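Scarecrow-like protein 3 (Arabidopsis thaliana, PDB 6KPB) is a probable transcription factor of the GRAS family that acts in plant development and binds zinc finger proteins of the IDD group. Local coordinates at residues Thr92-Phe100 with Leu364-Phe375; Ser342-Ser353 with Pro473-Cys482. All blocks are in the same frame, centred on the assembly; numbering follows the deposited sequence.

Interaction 1 of 2, residues Thr92-Phe100 with Leu364-Phe375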
loop_
_atom_site.group_PDB
_atom_site.type_symbol
_atom_site.label_atom_id
_atom_site.label_comp_id
_atom_site.label_asym_id
_atom_site.label_seq_id
_atom_site.Cartn_x
_atom_site.Cartn_y
_atom_site.Cartn_z
ATOM N N THR A 92 -13.405 6.111 -20.450
ATOM C CA THR A 92 -12.301 5.249 -20.867
ATOM C C THR A 92 -11.009 6.039 -21.034
ATOM O O THR A 92 -9.946 5.620 -20.558
ATOM C CB THR A 92 -12.662 4.534 -22.169
ATOM O OG1 THR A 92 -13.934 3.897 -22.024
ATOM C CG2 THR A 92 -11.612 3.484 -22.522
ATOM N N MET A 93 -11.079 7.188 -21.709
ATOM C CA MET A 93 -9.870 7.968 -21.953
ATOM C C MET A 93 -9.320 8.575 -20.669
ATOM O O MET A 93 -8.100 8.697 -20.518
ATOM C CB MET A 93 -10.145 9.060 -22.984
ATOM C CG MET A 93 -8.898 9.501 -23.719
ATOM S SD MET A 93 -8.133 8.114 -24.579
ATOM C CE MET A 93 -6.397 8.518 -24.413
ATOM N N GLN A 94 -10.195 8.953 -19.735
ATOM C CA GLN A 94 -9.722 9.460 -18.451
ATOM C C GLN A 94 -8.991 8.376 -17.673
ATOM O O GLN A 94 -7.972 8.644 -17.026
ATOM C CB GLN A 94 -10.889 10.004 -17.630
ATOM C CG GLN A 94 -11.653 11.123 -18.303
ATOM C CD GLN A 94 -12.698 11.743 -17.398
ATOM O OE1 GLN A 94 -13.871 11.369 -17.434
ATOM N NE2 GLN A 94 -12.279 12.706 -16.584
ATOM N N ARG A 95 -9.502 7.146 -17.718
ATOM C CA ARG A 95 -8.847 6.047 -17.018
ATOM C C ARG A 95 -7.530 5.681 -17.695
ATOM O O ARG A 95 -6.508 5.504 -17.024
ATOM C CB ARG A 95 -9.791 4.845 -16.946
ATOM C CG ARG A 95 -11.097 5.146 -16.207
ATOM C CD ARG A 95 -12.206 4.175 -16.588
ATOM N NE ARG A 95 -12.434 3.150 -15.573
ATOM C CZ ARG A 95 -13.348 3.241 -14.612
ATOM N NH1 ARG A 95 -14.120 4.314 -14.531
ATOM N NH2 ARG A 95 -13.488 2.259 -13.730
ATOM N N ILE A 96 -7.536 5.584 -19.027
ATOM C CA ILE A 96 -6.303 5.317 -19.769
ATOM C C ILE A 96 -5.251 6.370 -19.447
ATOM O O ILE A 96 -4.100 6.048 -19.123
ATOM C CB ILE A 96 -6.588 5.257 -21.281
ATOM C CG1 ILE A 96 -7.273 3.941 -21.652
ATOM C CG2 ILE A 96 -5.300 5.434 -22.075
ATOM C CD1 ILE A 96 -6.324 2.771 -21.752
ATOM N N ALA A 97 -5.634 7.646 -19.526
ATOM C CA ALA A 97 -4.689 8.722 -19.251
ATOM C C ALA A 97 -4.133 8.638 -17.837
ATOM O O ALA A 97 -2.966 8.972 -17.614
ATOM C CB ALA A 97 -5.357 10.076 -19.480
ATOM N N ALA A 98 -4.939 8.182 -16.874
ATOM C CA ALA A 98 -4.481 8.134 -15.488
ATOM C C ALA A 98 -3.308 7.178 -15.319
ATOM O O ALA A 98 -2.334 7.496 -14.627
ATOM C CB ALA A 98 -5.633 7.736 -14.567
ATOM N N TYR A 99 -3.378 6.002 -15.946
ATOM C CA TYR A 99 -2.320 5.014 -15.767
ATOM C C TYR A 99 -1.091 5.326 -16.611
ATOM O O TYR A 99 0.034 5.046 -16.185
ATOM C CB TYR A 99 -2.857 3.616 -16.076
ATOM C CG TYR A 99 -3.963 3.214 -15.134
ATOM C CD1 TYR A 99 -3.679 2.811 -13.837
ATOM C CD2 TYR A 99 -5.290 3.256 -15.530
ATOM C CE1 TYR A 99 -4.688 2.458 -12.961
ATOM C CE2 TYR A 99 -6.306 2.906 -14.664
ATOM C CZ TYR A 99 -5.999 2.506 -13.382
ATOM O OH TYR A 99 -7.009 2.152 -12.515
ATOM N N PHE A 100 -1.276 5.914 -17.796
ATOM C CA PHE A 100 -0.121 6.362 -18.566
ATOM C C PHE A 100 0.516 7.600 -17.950
ATOM O O PHE A 100 1.736 7.775 -18.040
ATOM C CB PHE A 100 -0.520 6.634 -20.016
ATOM C CG PHE A 100 -0.696 5.388 -20.839
ATOM C CD1 PHE A 100 -1.918 4.741 -20.887
ATOM C CD2 PHE A 100 0.362 4.865 -21.564
ATOM C CE1 PHE A 100 -2.083 3.595 -21.640
ATOM C CE2 PHE A 100 0.205 3.718 -22.320
ATOM C CZ PHE A 100 -1.020 3.082 -22.357
ATOM N N LEU A 364 4.930 3.765 -26.403
ATOM C CA LEU A 364 3.772 4.540 -25.973
ATOM C C LEU A 364 2.679 4.540 -27.034
ATOM O O LEU A 364 1.494 4.407 -26.709
ATOM C CB LEU A 364 4.187 5.971 -25.637
ATOM C CG LEU A 364 3.035 6.915 -25.290
ATOM C CD1 LEU A 364 2.259 6.387 -24.097
ATOM C CD2 LEU A 364 3.543 8.316 -25.018
ATOM N N LEU A 365 3.055 4.683 -28.306
ATOM C CA LEU A 365 2.059 4.734 -29.371
ATOM C C LEU A 365 1.290 3.423 -29.471
ATOM O O LEU A 365 0.055 3.415 -29.505
ATOM C CB LEU A 365 2.728 5.069 -30.704
ATOM C CG LEU A 365 3.069 6.544 -30.920
ATOM C CD1 LEU A 365 3.715 6.758 -32.279
ATOM C CD2 LEU A 365 1.820 7.401 -30.776
ATOM N N GLU A 366 2.006 2.297 -29.511
ATOM C CA GLU A 366 1.341 1.008 -29.676
ATOM C C GLU A 366 0.555 0.622 -28.429
ATOM O O GLU A 366 -0.594 0.178 -28.523
ATOM C CB GLU A 366 2.366 -0.070 -30.029
ATOM C CG GLU A 366 2.694 -0.131 -31.510
ATOM C CD GLU A 366 1.461 -0.358 -32.365
ATOM O OE1 GLU A 366 0.818 -1.419 -32.214
ATOM O OE2 GLU A 366 1.128 0.529 -33.178
ATOM N N SER A 367 1.159 0.783 -27.247
ATOM C CA SER A 367 0.473 0.395 -26.017
ATOM C C SER A 367 -0.789 1.217 -25.795
ATOM O O SER A 367 -1.757 0.719 -25.208
ATOM C CB SER A 367 1.412 0.530 -24.818
ATOM O OG SER A 367 1.874 1.863 -24.680
ATOM N N LEU A 368 -0.801 2.473 -26.251
ATOM C CA LEU A 368 -2.019 3.272 -26.163
ATOM C C LEU A 368 -3.154 2.624 -26.943
ATOM O O LEU A 368 -4.295 2.578 -26.471
ATOM C CB LEU A 368 -1.761 4.691 -26.669
ATOM C CG LEU A 368 -1.256 5.712 -25.646
ATOM C CD1 LEU A 368 -0.989 7.054 -26.310
ATOM C CD2 LEU A 368 -2.255 5.863 -24.510
ATOM N N TYR A 369 -2.857 2.101 -28.135
ATOM C CA TYR A 369 -3.892 1.455 -28.937
ATOM C C TYR A 369 -4.326 0.129 -28.327
ATOM O O TYR A 369 -5.520 -0.193 -28.317
ATOM C CB TYR A 369 -3.399 1.252 -30.368
ATOM C CG TYR A 369 -3.488 2.491 -31.229
ATOM C CD1 TYR A 369 -4.637 2.772 -31.956
ATOM C CD2 TYR A 369 -2.425 3.379 -31.315
ATOM C CE1 TYR A 369 -4.724 3.904 -32.745
ATOM C CE2 TYR A 369 -2.502 4.513 -32.100
ATOM C CZ TYR A 369 -3.654 4.771 -32.813
ATOM O OH TYR A 369 -3.734 5.899 -33.596
ATOM N N THR A 370 -3.373 -0.655 -27.815
ATOM C CA THR A 370 -3.709 -1.961 -27.258
ATOM C C THR A 370 -4.603 -1.822 -26.033
ATOM O O THR A 370 -5.668 -2.446 -25.953
ATOM C CB THR A 370 -2.434 -2.731 -26.904
ATOM O OG1 THR A 370 -1.650 -2.937 -28.086
ATOM C CG2 THR A 370 -2.781 -4.080 -26.291
ATOM N N TYR A 371 -4.191 -1.000 -25.069
ATOM C CA TYR A 371 -4.946 -0.886 -23.828
ATOM C C TYR A 371 -6.195 -0.028 -23.975
ATOM O O TYR A 371 -7.100 -0.138 -23.141
ATOM C CB TYR A 371 -4.043 -0.348 -22.718
ATOM C CG TYR A 371 -3.004 -1.358 -22.296
ATOM C CD1 TYR A 371 -3.307 -2.350 -21.372
ATOM C CD2 TYR A 371 -1.731 -1.346 -22.848
ATOM C CE1 TYR A 371 -2.365 -3.289 -20.996
ATOM C CE2 TYR A 371 -0.782 -2.279 -22.478
ATOM C CZ TYR A 371 -1.105 -3.248 -21.552
ATOM O OH TYR A 371 -0.162 -4.180 -21.181
ATOM N N ALA A 372 -6.275 0.811 -25.010
ATOM C CA ALA A 372 -7.544 1.461 -25.315
ATOM C C ALA A 372 -8.600 0.428 -25.675
ATOM O O ALA A 372 -9.772 0.568 -25.305
ATOM C CB ALA A 372 -7.373 2.470 -26.451
ATOM N N ALA A 373 -8.199 -0.622 -26.393
ATOM C CA ALA A 373 -9.121 -1.706 -26.707
ATOM C C ALA A 373 -9.495 -2.488 -25.454
ATOM O O ALA A 373 -10.675 -2.769 -25.214
ATOM C CB ALA A 373 -8.503 -2.629 -27.759
ATOM N N LEU A 374 -8.498 -2.847 -24.638
ATOM C CA LEU A 374 -8.774 -3.600 -23.417
ATOM C C LEU A 374 -9.648 -2.803 -22.457
ATOM O O LEU A 374 -10.599 -3.340 -21.880
ATOM C CB LEU A 374 -7.464 -4.007 -22.745
ATOM C CG LEU A 374 -6.718 -5.167 -23.408
ATOM C CD1 LEU A 374 -5.291 -5.252 -22.895
ATOM C CD2 LEU A 374 -7.458 -6.474 -23.165
ATOM N N PHE A 375 -9.344 -1.515 -22.276
ATOM C CA PHE A 375 -10.206 -0.658 -21.470
ATOM C C PHE A 375 -11.564 -0.436 -22.119
ATOM O O PHE A 375 -12.511 -0.047 -21.428
ATOM C CB PHE A 375 -9.528 0.690 -21.217
ATOM C CG PHE A 375 -8.554 0.679 -20.072
ATOM C CD1 PHE A 375 -7.412 -0.106 -20.118
ATOM C CD2 PHE A 375 -8.772 1.467 -18.953
ATOM C CE1 PHE A 375 -6.513 -0.111 -19.068
ATOM C CE2 PHE A 375 -7.878 1.465 -17.900
ATOM C CZ PHE A 375 -6.746 0.676 -17.958
#

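Interaction 2 of 2, residues Ser342-Ser353 with Pro473-Cys482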
loop_
_atom_site.group_PDB
_atom_site.type_symbol
_atom_site.label_atom_id
_atom_site.label_comp_id
_atom_site.label_asym_id
_atom_site.label_seq_id
_atom_site.Cartn_x
_atom_site.Cartn_y
_atom_site.Cartn_z
ATOM N N SER A 342 12.498 -32.676 -24.480
ATOM C CA SER A 342 11.718 -33.430 -25.452
ATOM C C SER A 342 10.219 -33.455 -25.129
ATOM O O SER A 342 9.634 -34.529 -24.972
ATOM C CB SER A 342 12.248 -34.854 -25.574
ATOM O OG SER A 342 11.945 -35.601 -24.414
ATOM N N PRO A 343 9.566 -32.296 -25.029
ATOM C CA PRO A 343 8.115 -32.315 -24.820
ATOM C C PRO A 343 7.398 -32.773 -26.078
ATOM O O PRO A 343 7.829 -32.495 -27.200
ATOM C CB PRO A 343 7.785 -30.858 -24.483
ATOM C CG PRO A 343 8.831 -30.077 -25.185
ATOM C CD PRO A 343 10.079 -30.916 -25.082
ATOM N N LYS A 344 6.292 -33.491 -25.882
ATOM C CA LYS A 344 5.490 -33.910 -27.024
ATOM C C LYS A 344 4.712 -32.741 -27.611
ATOM O O LYS A 344 4.400 -32.744 -28.807
ATOM C CB LYS A 344 4.545 -35.041 -26.620
ATOM C CG LYS A 344 4.579 -36.226 -27.568
ATOM C CD LYS A 344 3.642 -37.327 -27.115
ATOM C CE LYS A 344 3.459 -38.359 -28.210
ATOM N NZ LYS A 344 2.576 -39.474 -27.778
ATOM N N VAL A 345 4.397 -31.739 -26.794
ATOM C CA VAL A 345 3.771 -30.515 -27.276
ATOM C C VAL A 345 4.102 -29.391 -26.304
ATOM O O VAL A 345 4.163 -29.598 -25.088
ATOM C CB VAL A 345 2.242 -30.682 -27.453
ATOM C CG1 VAL A 345 1.541 -30.836 -26.106
ATOM C CG2 VAL A 345 1.662 -29.508 -28.231
ATOM N N MET A 346 4.347 -28.203 -26.849
ATOM C CA MET A 346 4.452 -26.983 -26.065
ATOM C C MET A 346 3.386 -26.013 -26.543
ATOM O O MET A 346 3.290 -25.732 -27.742
ATOM C CB MET A 346 5.838 -26.343 -26.185
ATOM C CG MET A 346 5.955 -25.021 -25.437
ATOM S SD MET A 346 7.613 -24.317 -25.469
ATOM C CE MET A 346 7.781 -23.904 -27.204
ATOM N N VAL A 347 2.585 -25.508 -25.612
ATOM C CA VAL A 347 1.514 -24.572 -25.924
ATOM C C VAL A 347 1.882 -23.215 -25.342
ATOM O O VAL A 347 2.248 -23.111 -24.165
ATOM C CB VAL A 347 0.156 -25.073 -25.402
ATOM C CG1 VAL A 347 -0.266 -26.319 -26.168
ATOM C CG2 VAL A 347 0.222 -25.379 -23.920
ATOM N N VAL A 348 1.806 -22.181 -26.174
ATOM C CA VAL A 348 2.261 -20.842 -25.817
ATOM C C VAL A 348 1.095 -19.878 -25.973
ATOM O O VAL A 348 0.491 -19.791 -27.051
ATOM C CB VAL A 348 3.451 -20.396 -26.681
ATOM C CG1 VAL A 348 3.880 -18.990 -26.296
ATOM C CG2 VAL A 348 4.610 -21.377 -26.545
ATOM N N THR A 349 0.782 -19.156 -24.900
ATOM C CA THR A 349 -0.179 -18.062 -24.931
ATOM C C THR A 349 0.568 -16.778 -24.602
ATOM O O THR A 349 1.188 -16.674 -23.538
ATOM C CB THR A 349 -1.325 -18.291 -23.945
ATOM O OG1 THR A 349 -2.035 -19.483 -24.302
ATOM C CG2 THR A 349 -2.289 -17.113 -23.966
ATOM N N GLU A 350 0.517 -15.811 -25.515
ATOM C CA GLU A 350 1.280 -14.580 -25.379
ATOM C C GLU A 350 0.442 -13.397 -25.835
ATOM O O GLU A 350 -0.489 -13.541 -26.633
ATOM C CB GLU A 350 2.582 -14.630 -26.190
ATOM C CG GLU A 350 3.773 -15.176 -25.428
ATOM C CD GLU A 350 4.167 -14.287 -24.267
ATOM O OE1 GLU A 350 4.624 -14.821 -23.234
ATOM O OE2 GLU A 350 4.014 -13.053 -24.388
ATOM N N GLN A 351 0.786 -12.220 -25.316
ATOM C CA GLN A 351 0.238 -10.986 -25.859
ATOM C C GLN A 351 0.649 -10.842 -27.318
ATOM O O GLN A 351 1.754 -11.229 -27.710
ATOM C CB GLN A 351 0.723 -9.774 -25.059
ATOM C CG GLN A 351 0.015 -9.548 -23.730
ATOM C CD GLN A 351 0.672 -10.289 -22.583
ATOM O OE1 GLN A 351 1.507 -11.169 -22.792
ATOM N NE2 GLN A 351 0.302 -9.929 -21.361
ATOM N N ASP A 352 -0.248 -10.289 -28.126
ATOM C CA ASP A 352 0.003 -10.100 -29.547
ATOM C C ASP A 352 0.044 -8.606 -29.852
ATOM O O ASP A 352 -0.832 -8.059 -30.526
ATOM C CB ASP A 352 -1.060 -10.811 -30.384
ATOM C CG ASP A 352 -0.588 -11.100 -31.794
ATOM O OD1 ASP A 352 0.369 -10.438 -32.246
ATOM O OD2 ASP A 352 -1.151 -12.009 -32.438
ATOM N N SER A 353 1.081 -7.943 -29.346
ATOM C CA SER A 353 1.276 -6.521 -29.574
ATOM C C SER A 353 2.763 -6.215 -29.510
ATOM O O SER A 353 3.502 -6.832 -28.740
ATOM C CB SER A 353 0.519 -5.672 -28.547
ATOM O OG SER A 353 -0.868 -5.956 -28.566
ATOM N N PRO A 473 -5.893 -7.004 -32.318
ATOM C CA PRO A 473 -5.357 -8.238 -31.730
ATOM C C PRO A 473 -4.930 -8.021 -30.288
ATOM O O PRO A 473 -4.414 -6.961 -29.924
ATOM C CB PRO A 473 -4.155 -8.568 -32.624
ATOM C CG PRO A 473 -4.379 -7.791 -33.885
ATOM C CD PRO A 473 -5.096 -6.547 -33.467
ATOM N N LEU A 474 -5.145 -9.044 -29.463
ATOM C CA LEU A 474 -4.822 -8.981 -28.043
ATOM C C LEU A 474 -3.888 -10.096 -27.603
ATOM O O LEU A 474 -2.850 -9.819 -26.989
ATOM C CB LEU A 474 -6.111 -9.019 -27.207
ATOM C CG LEU A 474 -7.081 -7.851 -27.385
ATOM C CD1 LEU A 474 -8.306 -8.043 -26.506
ATOM C CD2 LEU A 474 -6.397 -6.525 -27.079
ATOM N N TYR A 475 -4.226 -11.352 -27.889
ATOM C CA TYR A 475 -3.414 -12.479 -27.457
ATOM C C TYR A 475 -3.376 -13.529 -28.556
ATOM O O TYR A 475 -4.278 -13.613 -29.394
ATOM C CB TYR A 475 -3.948 -13.111 -26.167
ATOM C CG TYR A 475 -4.021 -12.172 -24.988
ATOM C CD1 TYR A 475 -5.130 -11.361 -24.790
ATOM C CD2 TYR A 475 -2.987 -12.105 -24.064
ATOM C CE1 TYR A 475 -5.205 -10.505 -23.708
ATOM C CE2 TYR A 475 -3.052 -11.253 -22.979
ATOM C CZ TYR A 475 -4.163 -10.456 -22.807
ATOM O OH TYR A 475 -4.228 -9.606 -21.726
ATOM N N SER A 476 -2.321 -14.339 -28.534
ATOM C CA SER A 476 -2.150 -15.439 -29.468
ATOM C C SER A 476 -2.001 -16.750 -28.706
ATOM O O SER A 476 -1.543 -16.774 -27.560
ATOM C CB SER A 476 -0.930 -15.218 -30.375
ATOM O OG SER A 476 0.269 -15.145 -29.622
ATOM N N VAL A 477 -2.412 -17.843 -29.349
ATOM C CA VAL A 477 -2.260 -19.191 -28.812
ATOM C C VAL A 477 -1.662 -20.067 -29.905
ATOM O O VAL A 477 -2.172 -20.091 -31.031
ATOM C CB VAL A 477 -3.599 -19.777 -28.323
ATOM C CG1 VAL A 477 -3.385 -21.154 -27.711
ATOM C CG2 VAL A 477 -4.259 -18.841 -27.318
ATOM N N SER A 478 -0.587 -20.783 -29.576
ATOM C CA SER A 478 0.117 -21.584 -30.568
ATOM C C SER A 478 0.665 -22.846 -29.917
ATOM O O SER A 478 1.051 -22.842 -28.744
ATOM C CB SER A 478 1.254 -20.790 -31.222
ATOM O OG SER A 478 2.198 -20.360 -30.257
ATOM N N ALA A 479 0.707 -23.923 -30.697
ATOM C CA ALA A 479 1.180 -25.222 -30.241
ATOM C C ALA A 479 2.405 -25.634 -31.044
ATOM O O ALA A 479 2.487 -25.370 -32.249
ATOM C CB ALA A 479 0.082 -26.284 -30.367
ATOM N N TRP A 480 3.357 -26.286 -30.376
ATOM C CA TRP A 480 4.645 -26.597 -30.980
ATOM C C TRP A 480 5.118 -27.972 -30.533
ATOM O O TRP A 480 4.856 -28.406 -29.408
ATOM C CB TRP A 480 5.695 -25.539 -30.615
ATOM C CG TRP A 480 5.221 -24.143 -30.857
ATOM C CD1 TRP A 480 4.500 -23.360 -29.999
ATOM C CD2 TRP A 480 5.418 -23.365 -32.042
ATOM N NE1 TRP A 480 4.240 -22.141 -30.577
ATOM C CE2 TRP A 480 4.793 -22.118 -31.832
ATOM C CE3 TRP A 480 6.064 -23.597 -33.259
ATOM C CZ2 TRP A 480 4.797 -21.111 -32.793
ATOM C CZ3 TRP A 480 6.065 -22.596 -34.213
ATOM C CH2 TRP A 480 5.436 -21.369 -33.974
ATOM N N ARG A 481 5.824 -28.652 -31.435
ATOM C CA ARG A 481 6.448 -29.937 -31.162
ATOM C C ARG A 481 7.924 -29.858 -31.524
ATOM O O ARG A 481 8.352 -28.980 -32.276
ATOM C CB ARG A 481 5.788 -31.073 -31.951
ATOM C CG ARG A 481 5.989 -30.939 -33.449
ATOM C CD ARG A 481 5.622 -32.205 -34.196
ATOM N NE ARG A 481 6.724 -32.659 -35.042
ATOM C CZ ARG A 481 7.032 -32.123 -36.219
ATOM N NH1 ARG A 481 8.052 -32.600 -36.920
ATOM N NH2 ARG A 481 6.324 -31.106 -36.694
ATOM N N CYS A 482 8.699 -30.802 -30.997
ATOM C CA CYS A 482 10.141 -30.803 -31.206
ATOM C C CYS A 482 10.487 -31.332 -32.591
ATOM O O CYS A 482 9.953 -32.356 -33.028
ATOM C CB CYS A 482 10.831 -31.645 -30.135
ATOM S SG CYS A 482 10.722 -30.959 -28.476
#

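Interaction 1 of 2, residues Thr92-Phe100 with Leu364-Phe375
Phe375 enters helix 92-100 as a knob into a hole lined by Thr92, Arg95, Ile96 and Tyr99, the knobs-into-holes element of a buried helix pair in the GRAS domain; the axes cross at 132° and approach to 10.0 Å. Two CH-pi contacts carry the interface. Ile96 CD1 lies over one face of the Phe375 ring, 3.7 Å from its centroid and offset toward the rim. Ile96 CG1 stands anti to the carbonyl carbon (chi1 -75°), and from there CD1 reaches the ring and comes to 3.3 Å from Tyr371 O. The second, Leu368 CD2, sits almost over the centre of the Phe100 ring. Other apolar contacts tie these together: Ile96 CG2 meets Leu368 CD2, Thr92 CG2 meets Phe375 CB at 3.7 Å, and the Tyr99 ring leans obliquely on Phe375, planes at 57°. Cut back to an alanine, Phe375 would probably deny Ile96 CD1 its ring face and leave a gap beside Tyr99. Helix 387-406 adds a wall: Glu393 packs on Phe375 and salt-bridges Arg95 NE, while Arg95 NH1 bonds Gly90 O. At the edge of the Phe100 ring, Ser367 OG, hydrogen-bonded to Arg363 O, lies 3.4 Å from Phe100 CE2.

Interaction 2 of 2, residues Ser342-Ser353 with Pro473-Cys482
The indole of Trp480 turns an edge to the backbone of Met346, whose O lies near the ring plane, 3.5 Å from Trp480 CD1, while Val348 CG2 reaches the same CD1 obliquely. A hydrogen bond from Trp480 NE1 to Ser478 OG (2.7 Å), tilted 21° out of the ring plane, ties the indole back to its own strand and limits its rotation, and Phe431 of the neighbouring strand 431-434 also packs on it. Gln351 and Tyr475 lie alongside each other, pointing the same way, with the amide and ring planes 37° apart and Gln351 CG 3.6 Å from Tyr475 CE2. A bend at chi2 (89°) turns the amide of Gln351 beside the ring.

These side chains ride on an antiparallel strand pair within the large mixed sheet of the GRAS domain, where strand 345-351 also pairs in parallel with strand 251-257. Hydrogen-bonded pairs Met346-Trp480, Val348-Ser478 and Glu350-Ser476 alternate with non-hydrogen-bonded pairs such as Thr349-Val477. Glu350 O receives Ser476 N almost head-on at 2.8 Å and, more weakly, Ser476 OG. Leu474 and Tyr475 form a classic beta bulge against a different neighbour, strand 464-469. On the 342-353 side, Asp352 N bonds Leu474 O from above the carbonyl plane. Val347 and Thr349 project to the side of the sheet covered by helix 145-160, where Ser149 bonds Thr349 OG1. Asp352 OD1 is held by Lys418 and the backbone N of Leu419, and its OD2 lies 3.8 Å from Ser476 CB. At the end where 342-353 begins and 473-482 finishes, Cys482 SG packs on Pro343 CD at 3.5 Å.

In the fold
Interactions 1 and 2 illustrate how one domain is built from segments that alternate along the chain: 92-100, 342-353, 364-375, 473-482. Their centres are about 26 Å apart, on opposite sides of the chain's centre, the first among helices and the second in the mixed sheet. Helix 360-381 directly follows strand 345-351. The two contacts meet: Thr370 OG1 and Ser353 OG make a probable hydrogen bond, and Leu374 packs on Leu474. In interaction 1 both helices pack on the bound peptide, and Ala98 and Tyr99 pack on Thr122 of the second subunit; no other protein chain touches interaction 2. Meeting the peptide through Tyr369 and Ala372 and the sheet through Leu374, helix 360-381 links the two.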